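Local structure of short-chain-enoyl-CoA hydratase (5Z7R) at residues Met36-Val39 / Ile40-Glu44; Glu73-Thr76 / Ile77-Arg80; Ala158-Leu161 / Ile162-Gln166; Asp241-Asp244 / Ala245-Phe249. The protein catalyses the reversible hydration of crotonyl-CoA, and of hexenoyl-CoA but not of longer analogues, as a homotetrameric enoyl-CoA hydratase of butanoate metabolism. One frame throughout, in Å; residues are numbered along the deposited sequence.

Contact 1. Residues Met36-Val39 / Ile40-Glu44; sequences MDYV and IGEIE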
ATOM      1  N   MET A  36       6.937  10.984  29.162  1.00 38.72           N
ATOM      2  CA  MET A  36       7.762  10.456  28.067  1.00 37.27           C
ATOM      3  C   MET A  36       7.619  11.361  26.857  1.00 35.67           C
ATOM      4  O   MET A  36       8.608  11.774  26.224  1.00 35.01           O
ATOM      5  CB  MET A  36       7.320   9.045  27.736  1.00 38.69           C
ATOM      6  CG  MET A  36       8.277   8.249  26.862  1.00 41.40           C
ATOM      7  SD  MET A  36       9.953   8.059  27.509  1.00 40.90           S
ATOM      8  CE  MET A  36       9.546   7.482  29.133  1.00 43.66           C
ATOM      9  N   ASP A  37       6.377  11.723  26.588  1.00 34.77           N
ATOM     10  CA  ASP A  37       6.057  12.605  25.474  1.00 35.88           C
ATOM     11  C   ASP A  37       6.715  13.966  25.655  1.00 36.95           C
ATOM     12  O   ASP A  37       7.294  14.557  24.709  1.00 35.88           O
ATOM     13  CB  ASP A  37       4.537  12.739  25.360  1.00 38.00           C
ATOM     14  CG  ASP A  37       4.106  13.401  24.066  1.00 40.54           C
ATOM     15  OD1 ASP A  37       4.571  12.999  22.983  1.00 39.13           O
ATOM     16  OD2 ASP A  37       3.321  14.353  24.133  1.00 38.64           O
ATOM     17  N   TYR A  38       6.685  14.444  26.895  1.00 36.69           N
ATOM     18  CA  TYR A  38       7.352  15.679  27.220  1.00 36.72           C
ATOM     19  C   TYR A  38       8.869  15.541  26.983  1.00 38.30           C
ATOM     20  O   TYR A  38       9.498  16.442  26.353  1.00 36.62           O
ATOM     21  CB  TYR A  38       6.995  16.141  28.651  1.00 39.87           C
ATOM     22  CG  TYR A  38       7.867  17.278  29.131  1.00 43.74           C
ATOM     23  CD1 TYR A  38       9.079  17.007  29.777  1.00 44.90           C
ATOM     24  CD2 TYR A  38       7.513  18.619  28.914  1.00 44.87           C
ATOM     25  CE1 TYR A  38       9.913  18.024  30.198  1.00 48.34           C
ATOM     26  CE2 TYR A  38       8.354  19.651  29.330  1.00 50.24           C
ATOM     27  CZ  TYR A  38       9.554  19.340  29.982  1.00 53.00           C
ATOM     28  OH  TYR A  38      10.430  20.312  30.428  1.00 58.82           O
ATOM     29  N   VAL A  39       9.475  14.432  27.437  1.00 37.58           N
ATOM     30  CA  VAL A  39      10.944  14.356  27.302  1.00 36.28           C
ATOM     31  C   VAL A  39      11.267  14.154  25.849  1.00 33.19           C
ATOM     32  O   VAL A  39      12.248  14.730  25.359  1.00 32.92           O
ATOM     33  CB  VAL A  39      11.724  13.383  28.268  1.00 39.70           C
ATOM     34  CG1 VAL A  39      10.868  12.871  29.423  1.00 40.41           C
ATOM     35  CG2 VAL A  39      12.432  12.232  27.554  1.00 39.87           C
ATOM     36  N   ILE A  40      10.431  13.388  25.137  1.00 29.80           N
ATOM     37  CA  ILE A  40      10.668  13.232  23.711  1.00 30.17           C
ATOM     38  C   ILE A  40      10.659  14.611  23.074  1.00 29.90           C
ATOM     39  O   ILE A  40      11.608  14.968  22.363  1.00 33.22           O
ATOM     40  CB  ILE A  40       9.649  12.313  23.010  1.00 32.66           C
ATOM     41  CG1 ILE A  40       9.802  10.869  23.495  1.00 29.21           C
ATOM     42  CG2 ILE A  40       9.843  12.364  21.493  1.00 33.12           C
ATOM     43  CD1 ILE A  40       8.528  10.064  23.460  1.00 29.02           C
ATOM     44  N   GLY A  41       9.638  15.413  23.371  1.00 30.43           N
ATOM     45  CA  GLY A  41       9.569  16.769  22.808  1.00 32.26           C
ATOM     46  C   GLY A  41      10.757  17.625  23.209  1.00 34.10           C
ATOM     47  O   GLY A  41      11.278  18.451  22.411  1.00 34.92           O
ATOM     48  N   GLU A  42      11.186  17.437  24.452  1.00 33.29           N
ATOM     49  CA  GLU A  42      12.428  18.060  24.932  1.00 36.41           C
ATOM     50  C   GLU A  42      13.638  17.615  24.106  1.00 35.22           C
ATOM     51  O   GLU A  42      14.438  18.441  23.700  1.00 35.04           O
ATOM     52  CB  GLU A  42      12.637  17.725  26.418  1.00 40.53           C
ATOM     53  CG  GLU A  42      13.356  18.780  27.243  1.00 44.75           C
ATOM     54  CD  GLU A  42      12.592  20.085  27.407  1.00 44.56           C
ATOM     55  OE1 GLU A  42      11.341  20.068  27.427  1.00 41.00           O
ATOM     56  OE2 GLU A  42      13.280  21.128  27.522  1.00 47.41           O
ATOM     57  N   ILE A  43      13.773  16.321  23.811  1.00 35.46           N
ATOM     58  CA  ILE A  43      14.922  15.887  22.985  1.00 34.66           C
ATOM     59  C   ILE A  43      14.768  16.401  21.560  1.00 35.84           C
ATOM     60  O   ILE A  43      15.755  16.776  20.909  1.00 31.41           O
ATOM     61  CB  ILE A  43      15.089  14.369  23.001  1.00 35.65           C
ATOM     62  CG1 ILE A  43      15.534  13.927  24.396  1.00 34.20           C
ATOM     63  CG2 ILE A  43      16.079  13.903  21.921  1.00 37.37           C
ATOM     64  CD1 ILE A  43      15.039  12.555  24.803  1.00 32.12           C
ATOM     65  N   GLU A  44      13.523  16.454  21.089  1.00 39.23           N
ATOM     66  CA  GLU A  44      13.257  17.000  19.764  1.00 42.75           C
ATOM     67  C   GLU A  44      13.897  18.376  19.562  1.00 44.02           C
ATOM     68  O   GLU A  44      14.532  18.602  18.543  1.00 43.64           O
ATOM     69  CB  GLU A  44      11.753  17.055  19.476  1.00 44.76           C
ATOM     70  CG  GLU A  44      11.145  15.713  19.069  1.00 49.46           C
ATOM     71  CD  GLU A  44       9.664  15.796  18.727  1.00 53.75           C
ATOM     72  OE1 GLU A  44       9.049  16.866  18.962  1.00 56.79           O
ATOM     73  OE2 GLU A  44       9.103  14.791  18.227  1.00 51.75           O
TER
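I40 and V39 sit at the centre of about two and a half turns of helix 30-45, the helix of the right-handed beta-alpha-beta crossover that links the parallel strands 14-19 and 51-56 in the crotonase fold. Each takes part in an i to i+4 pair. I40 has CG1 beside its own backbone N (chi1 -67°), which lays CG1 against the carbonyl of M36, and its CD1 ends 3.9 Å from M36 CG, the two side chains slanting across each other. V39 and I43 instead run side by side in the same direction, with V39 CG2 3.8 Å from I43 CD1. Both touch V17 of strand 14-19, so this flank of the helix faces the sheet, whereas I40 packs on R92 and L93 of helix 76-95. Toward the same helix 76-95, D37 forms a salt bridge with R92. The backbone bonds beneath are short and regular: I40 N donates to M36 O over 2.7 Å, and I43 N to V39 O over the same length. E42 stands beside Y38, pointing the same way, its carboxylate plane turned 30° from the ring; the E42 chain bends at chi2 (66°) and brings E42 OE1 3.2 Å from Y38 CZ.

Contact 2. Residues Glu73-Thr76 / Ile77-Arg80; sequences EMNT and IEGR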
ATOM      1  N   GLU A  73     -11.527  -0.678  34.521  1.00 47.13           N
ATOM      2  CA  GLU A  73     -12.914  -0.222  34.455  1.00 45.69           C
ATOM      3  C   GLU A  73     -13.180   0.571  33.204  1.00 43.20           C
ATOM      4  O   GLU A  73     -14.291   1.074  33.019  1.00 42.93           O
ATOM      5  CB  GLU A  73     -13.277   0.618  35.686  1.00 48.19           C
ATOM      6  CG  GLU A  73     -13.327  -0.173  36.992  1.00 51.51           C
ATOM      7  CD  GLU A  73     -14.339  -1.308  36.996  1.00 52.02           C
ATOM      8  OE1 GLU A  73     -15.465  -1.130  36.494  1.00 51.30           O
ATOM      9  OE2 GLU A  73     -14.015  -2.382  37.533  1.00 58.08           O
ATOM     10  N   MET A  74     -12.184   0.685  32.337  1.00 38.01           N
ATOM     11  CA  MET A  74     -12.394   1.369  31.071  1.00 39.53           C
ATOM     12  C   MET A  74     -13.437   0.671  30.225  1.00 38.58           C
ATOM     13  O   MET A  74     -13.638  -0.548  30.307  1.00 38.09           O
ATOM     14  CB  MET A  74     -11.115   1.432  30.285  1.00 41.92           C
ATOM     15  CG  MET A  74     -10.079   2.393  30.826  1.00 42.09           C
ATOM     16  SD  MET A  74      -8.637   2.369  29.743  1.00 43.56           S
ATOM     17  CE  MET A  74      -8.072   4.053  29.935  1.00 43.70           C
ATOM     18  N   ASN A  75     -14.144   1.449  29.439  1.00 37.71           N
ATOM     19  CA  ASN A  75     -15.077   0.847  28.515  1.00 41.60           C
ATOM     20  C   ASN A  75     -14.540   1.007  27.096  1.00 40.07           C
ATOM     21  O   ASN A  75     -13.487   1.616  26.887  1.00 35.88           O
ATOM     22  CB  ASN A  75     -16.483   1.448  28.677  1.00 41.46           C
ATOM     23  CG  ASN A  75     -16.586   2.878  28.146  1.00 43.64           C
ATOM     24  OD1 ASN A  75     -15.648   3.435  27.569  1.00 42.90           O
ATOM     25  ND2 ASN A  75     -17.749   3.470  28.328  1.00 47.47           N
ATOM     26  N   THR A  76     -15.313   0.493  26.145  1.00 40.10           N
ATOM     27  CA  THR A  76     -14.927   0.409  24.751  1.00 39.96           C
ATOM     28  C   THR A  76     -14.337   1.703  24.238  1.00 39.62           C
ATOM     29  O   THR A  76     -13.221   1.705  23.726  1.00 39.68           O
ATOM     30  CB  THR A  76     -16.122  -0.056  23.920  1.00 42.25           C
ATOM     31  OG1 THR A  76     -16.548  -1.322  24.423  1.00 47.09           O
ATOM     32  CG2 THR A  76     -15.797  -0.227  22.467  1.00 41.55           C
ATOM     33  N   ILE A  77     -15.037   2.808  24.423  1.00 37.42           N
ATOM     34  CA  ILE A  77     -14.571   4.095  23.907  1.00 41.31           C
ATOM     35  C   ILE A  77     -13.350   4.689  24.650  1.00 38.59           C
ATOM     36  O   ILE A  77     -12.559   5.459  24.098  1.00 41.01           O
ATOM     37  CB  ILE A  77     -15.730   5.129  23.895  1.00 47.76           C
ATOM     38  CG1 ILE A  77     -15.389   6.311  23.001  1.00 46.20           C
ATOM     39  CG2 ILE A  77     -16.057   5.629  25.305  1.00 52.82           C
ATOM     40  CD1 ILE A  77     -15.182   5.894  21.568  1.00 49.61           C
ATOM     41  N   GLU A  78     -13.228   4.360  25.912  1.00 33.90           N
ATOM     42  CA  GLU A  78     -12.131   4.816  26.679  1.00 33.76           C
ATOM     43  C   GLU A  78     -10.905   3.908  26.396  1.00 32.35           C
ATOM     44  O   GLU A  78      -9.788   4.415  26.226  1.00 28.72           O
ATOM     45  CB  GLU A  78     -12.548   4.820  28.138  1.00 36.06           C
ATOM     46  CG  GLU A  78     -13.663   5.825  28.372  1.00 39.66           C
ATOM     47  CD  GLU A  78     -14.170   5.844  29.792  1.00 38.61           C
ATOM     48  OE1 GLU A  78     -14.072   4.820  30.474  1.00 35.64           O
ATOM     49  OE2 GLU A  78     -14.682   6.896  30.207  1.00 42.16           O
ATOM     50  N   GLY A  79     -11.126   2.586  26.337  1.00 29.90           N
ATOM     51  CA  GLY A  79     -10.099   1.645  25.886  1.00 31.31           C
ATOM     52  C   GLY A  79      -9.437   2.200  24.635  1.00 31.67           C
ATOM     53  O   GLY A  79      -8.238   2.536  24.599  1.00 33.35           O
ATOM     54  N   ARG A  80     -10.253   2.350  23.617  1.00 32.48           N
ATOM     55  CA  ARG A  80      -9.796   2.904  22.357  1.00 32.37           C
ATOM     56  C   ARG A  80      -8.927   4.132  22.577  1.00 32.42           C
ATOM     57  O   ARG A  80      -7.834   4.167  22.048  1.00 32.31           O
ATOM     58  CB  ARG A  80     -11.005   3.189  21.464  1.00 30.97           C
ATOM     59  CG  ARG A  80     -10.765   4.109  20.280  1.00 30.80           C
ATOM     60  CD  ARG A  80     -12.057   4.277  19.468  1.00 29.59           C
ATOM     61  NE  ARG A  80     -11.729   4.811  18.172  1.00 29.14           N
ATOM     62  CZ  ARG A  80     -11.428   6.079  17.928  1.00 31.17           C
ATOM     63  NH1 ARG A  80     -11.417   6.994  18.895  1.00 33.06           N
ATOM     64  NH2 ARG A  80     -11.119   6.441  16.687  1.00 32.18           N
TER
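The carbonyl oxygen of N75 takes two backbone N-H groups of the first helical turn. G79 N reaches N75 O over 2.6 Å in an almost straight bond (174°), while E78 N is 2.9 Å from N75 O but badly angled, a weak bond. E78 N has a better acceptor in the side chain of the same residue: N75 OD1, 3.1 Å away. This makes N75 the N-cap of helix 76-95. Its CG is set between its backbone N and carbonyl carbon (chi1 72°), folding the amide back over the helix start, and E78 N lies nearly in line with the side-chain C=O. Carbons close in around the capping oxygen: I77 CG2 and E78 CG each come within 3.2 Å of N75 OD1. The E78 carboxylate crosses the amide at a slant, their planes 47° apart. The next backbone bond, R80 N to T76 O (3.0 Å), carries the helix onward, and R80 leaves the turn extended to meet E97 of a neighbouring subunit and E231 of another. The cap thus ends the loop between helix 68-71 and the long helix 76-95, at a subunit interface where M74 packs on F237 of one neighbouring copy.

Contact 3. Residues Ala158-Leu161 / Ile162-Gln166; sequences AKQL and IFTAQ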
ATOM      1  N   ALA A 158       5.626 -13.732  16.167  1.00 27.20           N
ATOM      2  CA  ALA A 158       4.761 -12.728  16.768  1.00 24.02           C
ATOM      3  C   ALA A 158       3.433 -13.373  17.144  1.00 26.05           C
ATOM      4  O   ALA A 158       2.948 -13.190  18.278  1.00 27.41           O
ATOM      5  CB  ALA A 158       4.555 -11.572  15.819  1.00 24.70           C
ATOM      6  N   LYS A 159       2.860 -14.161  16.234  1.00 23.70           N
ATOM      7  CA  LYS A 159       1.604 -14.798  16.523  1.00 25.95           C
ATOM      8  C   LYS A 159       1.680 -15.777  17.682  1.00 26.99           C
ATOM      9  O   LYS A 159       0.758 -15.877  18.499  1.00 24.27           O
ATOM     10  CB  LYS A 159       1.037 -15.479  15.270  1.00 28.19           C
ATOM     11  CG  LYS A 159       0.465 -14.489  14.265  1.00 28.62           C
ATOM     12  CD  LYS A 159      -0.005 -15.184  12.995  1.00 28.42           C
ATOM     13  CE  LYS A 159      -0.901 -14.269  12.188  1.00 28.60           C
ATOM     14  NZ  LYS A 159      -1.729 -15.023  11.217  1.00 29.24           N
ATOM     15  N   GLN A 160       2.776 -16.518  17.756  1.00 31.27           N
ATOM     16  CA  GLN A 160       2.945 -17.455  18.866  1.00 31.92           C
ATOM     17  C   GLN A 160       3.078 -16.718  20.195  1.00 29.84           C
ATOM     18  O   GLN A 160       2.492 -17.106  21.190  1.00 29.49           O
ATOM     19  CB  GLN A 160       4.155 -18.362  18.654  1.00 32.54           C
ATOM     20  CG  GLN A 160       4.158 -19.548  19.609  1.00 33.43           C
ATOM     21  CD  GLN A 160       5.403 -20.384  19.499  1.00 34.75           C
ATOM     22  OE1 GLN A 160       5.581 -21.098  18.530  1.00 37.45           O
ATOM     23  NE2 GLN A 160       6.282 -20.286  20.488  1.00 36.48           N
ATOM     24  N   LEU A 161       3.870 -15.660  20.196  1.00 29.10           N
ATOM     25  CA  LEU A 161       4.075 -14.874  21.399  1.00 28.62           C
ATOM     26  C   LEU A 161       2.781 -14.216  21.894  1.00 27.05           C
ATOM     27  O   LEU A 161       2.501 -14.230  23.082  1.00 29.64           O
ATOM     28  CB  LEU A 161       5.163 -13.817  21.156  1.00 29.99           C
ATOM     29  CG  LEU A 161       6.577 -14.072  21.717  1.00 30.93           C
ATOM     30  CD1 LEU A 161       6.992 -15.530  21.792  1.00 30.80           C
ATOM     31  CD2 LEU A 161       7.572 -13.263  20.894  1.00 32.39           C
ATOM     32  N   ILE A 162       1.994 -13.656  20.989  1.00 26.87           N
ATOM     33  CA  ILE A 162       0.756 -12.963  21.365  1.00 24.97           C
ATOM     34  C   ILE A 162      -0.408 -13.887  21.684  1.00 24.40           C
ATOM     35  O   ILE A 162      -1.140 -13.636  22.633  1.00 24.69           O
ATOM     36  CB  ILE A 162       0.346 -11.914  20.325  1.00 23.73           C
ATOM     37  CG1 ILE A 162       1.339 -10.748  20.312  1.00 25.28           C
ATOM     38  CG2 ILE A 162      -1.003 -11.303  20.674  1.00 23.60           C
ATOM     39  CD1 ILE A 162       1.284  -9.868  19.052  1.00 25.32           C
ATOM     40  N   PHE A 163      -0.588 -14.958  20.928  1.00 26.22           N
ATOM     41  CA  PHE A 163      -1.654 -15.901  21.247  1.00 27.25           C
ATOM     42  C   PHE A 163      -1.376 -16.690  22.508  1.00 29.29           C
ATOM     43  O   PHE A 163      -2.314 -16.947  23.255  1.00 33.69           O
ATOM     44  CB  PHE A 163      -1.957 -16.912  20.128  1.00 26.18           C
ATOM     45  CG  PHE A 163      -2.267 -16.306  18.792  1.00 25.50           C
ATOM     46  CD1 PHE A 163      -2.654 -14.983  18.651  1.00 26.76           C
ATOM     47  CD2 PHE A 163      -2.189 -17.090  17.645  1.00 24.77           C
ATOM     48  CE1 PHE A 163      -2.902 -14.448  17.390  1.00 26.31           C
ATOM     49  CE2 PHE A 163      -2.453 -16.556  16.390  1.00 24.13           C
ATOM     50  CZ  PHE A 163      -2.808 -15.242  16.262  1.00 24.68           C
ATOM     51  N   THR A 164      -0.128 -17.107  22.749  1.00 29.76           N
ATOM     52  CA  THR A 164       0.215 -17.844  23.993  1.00 30.57           C
ATOM     53  C   THR A 164       0.405 -16.933  25.194  1.00 33.68           C
ATOM     54  O   THR A 164       0.098 -17.332  26.311  1.00 34.59           O
ATOM     55  CB  THR A 164       1.531 -18.667  23.902  1.00 32.16           C
ATOM     56  OG1 THR A 164       2.669 -17.783  23.721  1.00 34.04           O
ATOM     57  CG2 THR A 164       1.464 -19.711  22.792  1.00 31.04           C
ATOM     58  N   ALA A 165       0.951 -15.738  24.959  1.00 34.46           N
ATOM     59  CA  ALA A 165       1.299 -14.776  26.030  1.00 35.11           C
ATOM     60  C   ALA A 165       2.478 -15.187  26.912  1.00 35.00           C
ATOM     61  O   ALA A 165       2.669 -14.619  27.975  1.00 39.65           O
ATOM     62  CB  ALA A 165       0.090 -14.491  26.894  1.00 33.94           C
ATOM     63  N   GLN A 166       3.271 -16.156  26.472  1.00 36.07           N
ATOM     64  CA  GLN A 166       4.389 -16.668  27.258  1.00 35.09           C
ATOM     65  C   GLN A 166       5.594 -15.867  26.915  1.00 32.56           C
ATOM     66  O   GLN A 166       5.662 -15.324  25.827  1.00 31.25           O
ATOM     67  CB  GLN A 166       4.646 -18.128  26.954  1.00 39.04           C
ATOM     68  CG  GLN A 166       3.473 -19.048  27.269  1.00 44.96           C
ATOM     69  CD  GLN A 166       3.732 -20.504  26.894  1.00 51.02           C
ATOM     70  OE1 GLN A 166       3.973 -21.336  27.766  1.00 54.97           O
ATOM     71  NE2 GLN A 166       3.659 -20.823  25.595  1.00 53.10           N
TER
HETATM   72  O   HOH W   1       5.192 -19.327  23.255  1.00 28.29           O
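One face of the F163 ring lies over the carbonyl of K159, whose O sits 3.1 Å above the ring plane, displaced toward the rim. Further along that ring K159 makes an off-centre CH-pi contact, its CB 4.2 Å from the ring centroid, and its CG approaches F163 CZ. F163 CG stands beside its own backbone N (chi1 -55°), which turns the ring back along the lysine chain; the two side chains run alongside each other toward a neighbouring subunit, where K159 NZ meets D120 and F163 packs on I199. K159 O also receives F163 N (2.9 Å). Helix 155-164 ends here: A165 leaves it with positive phi (70°), its N still donating to L161 O from above the carbonyl plane. T164 bonds to Q160 O twice: OG1 donates over 2.6 Å, while T164 N approaches from the opposite face of the carbonyl plane. The same hydroxyl oxygen accepts from Q166 N (3.3 Å), an ST turn, and from a water 3.0 Å from T164 OG1 that in turn accepts from Q160 NE2; Q160 OE1 accepts from N180 ND2 of the neighbouring subunit. Inward, I162 rests on Q132 and P141, its side chain about 6 Å from that of E134, the probable proton acceptor.

Contact 4. Residues Asp241-Asp244 / Ala245-Phe249; sequences DQKD and AMTAF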
ATOM      1  N   ASP A 241      28.819  19.182   5.726  1.00 40.09           N
ATOM      2  CA  ASP A 241      29.371  17.922   6.189  1.00 43.45           C
ATOM      3  C   ASP A 241      29.744  17.016   5.025  1.00 45.33           C
ATOM      4  O   ASP A 241      30.884  16.564   4.930  1.00 48.68           O
ATOM      5  CB  ASP A 241      28.435  17.231   7.167  1.00 46.32           C
ATOM      6  CG  ASP A 241      28.475  17.863   8.550  1.00 47.93           C
ATOM      7  OD1 ASP A 241      29.427  18.639   8.840  1.00 48.71           O
ATOM      8  OD2 ASP A 241      27.566  17.574   9.353  1.00 46.98           O
ATOM      9  N   GLN A 242      28.808  16.794   4.115  1.00 44.60           N
ATOM     10  CA  GLN A 242      29.086  16.051   2.876  1.00 42.86           C
ATOM     11  C   GLN A 242      30.348  16.517   2.118  1.00 42.35           C
ATOM     12  O   GLN A 242      31.122  15.702   1.604  1.00 37.08           O
ATOM     13  CB  GLN A 242      27.868  16.145   1.941  1.00 38.47           C
ATOM     14  CG  GLN A 242      28.077  15.537   0.565  1.00 35.32           C
ATOM     15  CD  GLN A 242      28.455  16.550  -0.500  1.00 32.80           C
ATOM     16  OE1 GLN A 242      27.942  17.685  -0.541  1.00 32.34           O
ATOM     17  NE2 GLN A 242      29.345  16.134  -1.393  1.00 31.16           N
ATOM     18  N   LYS A 243      30.516  17.828   2.007  1.00 46.78           N
ATOM     19  CA  LYS A 243      31.669  18.401   1.315  1.00 53.19           C
ATOM     20  C   LYS A 243      32.992  18.094   2.091  1.00 49.68           C
ATOM     21  O   LYS A 243      34.013  17.710   1.496  1.00 47.20           O
ATOM     22  CB  LYS A 243      31.426  19.902   1.107  1.00 60.79           C
ATOM     23  CG  LYS A 243      32.604  20.717   0.613  1.00 68.87           C
ATOM     24  CD  LYS A 243      32.954  20.430  -0.838  1.00 71.88           C
ATOM     25  CE  LYS A 243      33.971  21.450  -1.334  1.00 74.83           C
ATOM     26  NZ  LYS A 243      34.218  21.361  -2.796  1.00 77.51           N
ATOM     27  N   ASP A 244      32.943  18.188   3.415  1.00 45.19           N
ATOM     28  CA  ASP A 244      34.146  18.038   4.227  1.00 43.38           C
ATOM     29  C   ASP A 244      34.493  16.579   4.517  1.00 42.70           C
ATOM     30  O   ASP A 244      35.666  16.224   4.536  1.00 44.51           O
ATOM     31  CB  ASP A 244      34.019  18.878   5.514  1.00 41.78           C
ATOM     32  CG  ASP A 244      33.785  20.374   5.213  1.00 40.14           C
ATOM     33  OD1 ASP A 244      34.029  20.818   4.055  1.00 39.71           O
ATOM     34  OD2 ASP A 244      33.329  21.093   6.122  1.00 36.03           O
ATOM     35  N   ALA A 245      33.494  15.727   4.730  1.00 43.11           N
ATOM     36  CA  ALA A 245      33.764  14.316   4.958  1.00 39.71           C
ATOM     37  C   ALA A 245      34.316  13.669   3.696  1.00 38.82           C
ATOM     38  O   ALA A 245      35.195  12.830   3.758  1.00 41.25           O
ATOM     39  CB  ALA A 245      32.531  13.606   5.427  1.00 40.80           C
ATOM     40  N   MET A 246      33.835  14.078   2.539  1.00 38.47           N
ATOM     41  CA  MET A 246      34.314  13.492   1.299  1.00 40.35           C
ATOM     42  C   MET A 246      35.646  14.116   0.848  1.00 41.89           C
ATOM     43  O   MET A 246      36.419  13.460   0.132  1.00 38.45           O
ATOM     44  CB  MET A 246      33.266  13.606   0.175  1.00 37.62           C
ATOM     45  CG  MET A 246      32.154  12.560   0.244  1.00 35.75           C
ATOM     46  SD  MET A 246      31.007  12.810  -1.128  1.00 36.51           S
ATOM     47  CE  MET A 246      29.594  11.887  -0.496  1.00 35.51           C
ATOM     48  N   THR A 247      35.909  15.369   1.227  1.00 42.21           N
ATOM     49  CA  THR A 247      37.226  15.938   0.972  1.00 42.22           C
ATOM     50  C   THR A 247      38.233  15.270   1.904  1.00 45.57           C
ATOM     51  O   THR A 247      39.310  14.855   1.473  1.00 47.47           O
ATOM     52  CB  THR A 247      37.235  17.458   1.110  1.00 42.89           C
ATOM     53  OG1 THR A 247      36.347  18.012   0.136  1.00 39.30           O
ATOM     54  CG2 THR A 247      38.646  18.040   0.865  1.00 42.47           C
ATOM     55  N   ALA A 248      37.863  15.127   3.169  1.00 48.55           N
ATOM     56  CA  ALA A 248      38.727  14.464   4.138  1.00 51.73           C
ATOM     57  C   ALA A 248      39.052  13.038   3.680  1.00 56.04           C
ATOM     58  O   ALA A 248      40.220  12.618   3.632  1.00 57.24           O
ATOM     59  CB  ALA A 248      38.061  14.439   5.499  1.00 48.07           C
ATOM     60  N   PHE A 249      37.997  12.307   3.343  1.00 61.86           N
ATOM     61  CA  PHE A 249      38.099  10.890   3.036  1.00 59.48           C
ATOM     62  C   PHE A 249      39.069  10.640   1.897  1.00 59.82           C
ATOM     63  O   PHE A 249      39.794   9.651   1.932  1.00 63.72           O
ATOM     64  CB  PHE A 249      36.726  10.297   2.679  1.00 55.84           C
ATOM     65  CG  PHE A 249      36.817   8.929   2.071  1.00 50.74           C
ATOM     66  CD1 PHE A 249      36.988   8.785   0.709  1.00 45.52           C
ATOM     67  CD2 PHE A 249      36.776   7.797   2.869  1.00 48.72           C
ATOM     68  CE1 PHE A 249      37.090   7.541   0.148  1.00 43.79           C
ATOM     69  CE2 PHE A 249      36.879   6.544   2.313  1.00 45.35           C
ATOM     70  CZ  PHE A 249      37.036   6.419   0.950  1.00 44.40           C
TER
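T247 and K243 meet through one oxygen. K243 O accepts both from T247 OG1, 2.7 Å away, and from T247 N at 3.0 Å, the two donors coming from opposite faces of the carbonyl plane. T247 CG2 is anti to the backbone N, leaving OG1 beside that N (chi1 -62°) and turned back to the preceding turn of helix 240-253. One residue earlier, M246 crosses Q242 at a slant: M246 SD lies 3.7 Å from Q242 NE2 and the methyl M246 CE 4.1 Å from Q242 CG. Here the backbone bond is longer, with M246 N 3.3 Å from Q242 O and well above its carbonyl plane. On another flank A245 N donates almost straight to D241 O (2.7 Å), and A248 N to D244 O (2.8 Å). Most of the next shell belongs to a neighbouring subunit. Q242 NE2 donates to the backbone O of K72 there, which probably helps keep the amide beside the sulfur, and M246 packs on I68 of the same copy. K243 runs out to E73 of that subunit in a salt bridge, with the like-charged K72 close by. Upstream in the same chain, Q242 N donates to T239 OG1. For the C-terminal helix this chemistry implies a division of labour: the threonine hydroxyl is spent within the helix, whereas the glutamine amide and the lysine ammonium make polar bonds between subunits.

Along the chain the contacts follow in series, 1 to 4, each on or at the end of its own helix: 30-45, the start of 76-95, 155-164 and the last helix, 240-253. None touches another within the chain, but contact 4 meets contact 2 of a neighbouring copy through K243 and E73. The nearest pair by centres is contacts 2 and 3, about 23 Å apart; the farthest is contacts 2 and 4, about 54 Å apart on opposite sides of the chain's centre. Helix 76-95 starts in contact 2, and its later residues V89, R92 and L93 pack on contact 1. Contact 1 stays within the subunit, against the sheet; the other three lie at subunit interfaces, and contact 3 is also near the probable catalytic residues E114 and E134.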